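PDB 2OZH: N-acetyltransferase domain-containing protein from Xanthomonas campestris pv. campestris, which probably transfers an acyl group, most likely acetyl, to an unidentified acceptor, as members of the GNAT acetyltransferase family generally do. Local coordinates for residues Q56-R61 with L72-L78. Sequence-based numbering, arbitrary orientation. Where two conformers were deposited one is given.
Sequences QVAFAR and LGDVFVL. With EDO (1,2-ethanediol), chain E.
A bend at chi3 (66°) after an extended start to the R61 side chain, together with a D74 carboxylate swung to lie beside its own backbone N (chi1 -68°), lays these two groups side by side across an antiparallel hairpin of the GNAT fold. The pair illustrates how a beta bulge can be put to use. F59 and F76 form a hydrogen-bonded pair, as do R61 and G73, yet one strand has an extra residue between them, and D74, with both backbone torsions positive, turns its CB toward the neighbouring strand. In GNAT enzymes the bulge on this strand typically adjoins the acetyl-coenzyme A site; here the amide of V75 donates to O1 of a 1,2-ethanediol, probably from the crystallisation liquor, whose position is consistent with such a pocket.

Beyond the bulge the ladder is regular, with F59 N to F76 O at 2.9 Å and L78 N to V57 O at 3.0 Å. On the face that carries both phenylalanines, CB of F59 sits over the F76 ring, 3.8 Å from its centroid, as a CH-pi contact, while the two rings meet obliquely. Helix 16-26 packs against this layer; A58 and V77, whose CB and CG2 touch, face helix 86-96.

The charged end is shared widely: W29 holds OD1 of D74, and R61 NH1 hydrogen-bonds to S45 of its own chain and forms a salt bridge with D65 of the second subunit, tying the hairpin to the dimer. Within the hairpin, R61 grips side-on: NE (2.7 Å) and NH2 (2.9 Å) both donate to D74 OD2, which lies almost in the guanidinium plane but is approached from one face of its own carboxylate.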
loop_
_atom_site.group_PDB
_atom_site.type_symbol
_atom_site.label_atom_id
_atom_site.label_comp_id
_atom_site.label_asym_id
_atom_site.label_seq_id
_atom_site.Cartn_x
_atom_site.Cartn_y
_atom_site.Cartn_z
ATOM N N GLN A 56 -26.095 0.238 -1.603
ATOM C CA GLN A 56 -24.817 -0.347 -1.185
ATOM C C GLN A 56 -24.977 -0.950 0.211
ATOM O O GLN A 56 -25.510 -0.327 1.119
ATOM C CB GLN A 56 -23.720 0.686 -1.190
ATOM C CG GLN A 56 -22.342 0.044 -0.965
ATOM C CD GLN A 56 -21.183 0.935 -1.172
ATOM O OE1 GLN A 56 -21.301 2.037 -1.690
ATOM N NE2 GLN A 56 -19.989 0.419 -0.830
ATOM N N VAL A 57 -24.463 -2.175 0.350
ATOM C CA VAL A 57 -24.533 -2.928 1.601
ATOM C C VAL A 57 -23.166 -3.324 2.145
ATOM O O VAL A 57 -23.081 -3.753 3.301
ATOM C CB VAL A 57 -25.380 -4.200 1.435
ATOM C CG1 VAL A 57 -26.809 -3.807 0.987
ATOM C CG2 VAL A 57 -24.773 -5.194 0.506
ATOM N N ALA A 58 -22.097 -3.209 1.353
ATOM C CA ALA A 58 -20.788 -3.698 1.802
ATOM C C ALA A 58 -19.713 -3.000 1.007
ATOM O O ALA A 58 -19.970 -2.438 -0.066
ATOM C CB ALA A 58 -20.685 -5.204 1.613
ATOM N N PHE A 59 -18.474 -3.057 1.512
ATOM C CA PHE A 59 -17.345 -2.369 0.911
ATOM C C PHE A 59 -16.050 -3.052 1.305
ATOM O O PHE A 59 -15.938 -3.612 2.388
ATOM C CB PHE A 59 -17.299 -0.941 1.484
ATOM C CG PHE A 59 -16.307 0.014 0.826
ATOM C CD1 PHE A 59 -16.386 0.317 -0.520
ATOM C CD2 PHE A 59 -15.310 0.614 1.567
ATOM C CE1 PHE A 59 -15.502 1.215 -1.103
ATOM C CE2 PHE A 59 -14.461 1.507 1.012
ATOM C CZ PHE A 59 -14.551 1.843 -0.307
ATOM N N ALA A 60 -15.080 -2.970 0.404
ATOM C CA ALA A 60 -13.690 -3.321 0.702
ATOM C C ALA A 60 -12.823 -2.495 -0.196
ATOM O O ALA A 60 -13.212 -2.167 -1.307
ATOM C CB ALA A 60 -13.441 -4.826 0.440
ATOM N N ARG A 61 -11.638 -2.141 0.274
ATOM C CA ARG A 61 -10.783 -1.224 -0.450
ATOM C C ARG A 61 -9.344 -1.725 -0.494
ATOM O O ARG A 61 -8.817 -2.150 0.528
ATOM C CB ARG A 61 -10.829 0.177 0.165
ATOM C CG ARG A 61 -10.098 1.222 -0.675
ATOM C CD ARG A 61 -10.456 2.630 -0.254
ATOM N NE ARG A 61 -10.011 2.973 1.084
ATOM C CZ ARG A 61 -8.847 3.542 1.361
ATOM N NH1 ARG A 61 -7.937 3.730 0.419
ATOM N NH2 ARG A 61 -8.597 3.946 2.584
ATOM N N LEU A 72 -5.147 -4.175 2.038
ATOM C CA LEU A 72 -6.594 -4.243 2.197
ATOM C C LEU A 72 -7.003 -3.467 3.418
ATOM O O LEU A 72 -6.454 -3.627 4.481
ATOM C CB LEU A 72 -6.991 -5.706 2.376
ATOM C CG LEU A 72 -8.471 -6.017 2.596
ATOM C CD1 LEU A 72 -9.277 -5.709 1.325
ATOM C CD2 LEU A 72 -8.672 -7.465 3.065
ATOM N N GLY A 73 -8.072 -2.694 3.278
ATOM C CA GLY A 73 -8.694 -2.036 4.425
ATOM C C GLY A 73 -10.123 -1.622 4.144
ATOM O O GLY A 73 -10.686 -1.892 3.092
ATOM N N ASP A 74 -10.699 -0.970 5.138
ATOM C CA ASP A 74 -12.047 -0.401 5.066
ATOM C C ASP A 74 -13.137 -1.444 4.814
ATOM O O ASP A 74 -14.199 -1.113 4.318
ATOM C CB ASP A 74 -12.132 0.731 4.047
ATOM C CG ASP A 74 -11.351 1.972 4.454
ATOM O OD1 ASP A 74 -11.057 2.167 5.640
ATOM O OD2 ASP A 74 -11.142 2.815 3.556
ATOM N N VAL A 75 -12.928 -2.681 5.205
ATOM C CA VAL A 75 -13.916 -3.734 4.965
ATOM C C VAL A 75 -15.074 -3.573 5.905
ATOM O O VAL A 75 -14.909 -3.478 7.147
ATOM C CB VAL A 75 -13.283 -5.132 5.124
ATOM C CG1 VAL A 75 -14.345 -6.230 5.002
ATOM C CG2 VAL A 75 -12.173 -5.347 4.099
ATOM N N PHE A 76 -16.296 -3.540 5.351
ATOM C CA PHE A 76 -17.461 -3.555 6.186
ATOM C C PHE A 76 -18.662 -4.140 5.435
ATOM O O PHE A 76 -18.735 -4.110 4.213
ATOM C CB PHE A 76 -17.806 -2.155 6.745
ATOM C CG PHE A 76 -18.316 -1.138 5.729
ATOM C CD1 PHE A 76 -19.622 -1.175 5.282
ATOM C CD2 PHE A 76 -17.521 -0.097 5.295
ATOM C CE1 PHE A 76 -20.135 -0.203 4.395
ATOM C CE2 PHE A 76 -18.008 0.852 4.417
ATOM C CZ PHE A 76 -19.284 0.795 3.955
ATOM N N VAL A 77 -19.607 -4.625 6.248
ATOM C CA VAL A 77 -20.959 -4.996 5.826
ATOM C C VAL A 77 -21.908 -4.308 6.783
ATOM O O VAL A 77 -21.689 -4.361 7.986
ATOM C CB VAL A 77 -21.160 -6.518 5.847
ATOM C CG1 VAL A 77 -22.591 -6.876 5.534
ATOM C CG2 VAL A 77 -20.211 -7.195 4.872
ATOM N N LEU A 78 -22.965 -3.670 6.270
ATOM C CA LEU A 78 -23.925 -3.007 7.141
ATOM C C LEU A 78 -24.589 -4.025 8.041
ATOM O O LEU A 78 -24.832 -5.172 7.632
ATOM C CB LEU A 78 -24.937 -2.221 6.340
ATOM C CG LEU A 78 -24.349 -1.046 5.549
ATOM C CD1 LEU A 78 -25.483 -0.366 4.814
ATOM C CD2 LEU A 78 -23.582 -0.070 6.455
HETATM C C1 EDO E . -9.839 -5.179 6.435
HETATM O O1 EDO E . -10.403 -3.863 6.591
HETATM C C2 EDO E . -8.630 -5.367 7.304
HETATM O O2 EDO E . -8.989 -5.431 8.688
HETATM O O HOH W 1 -9.254 4.347 5.928
#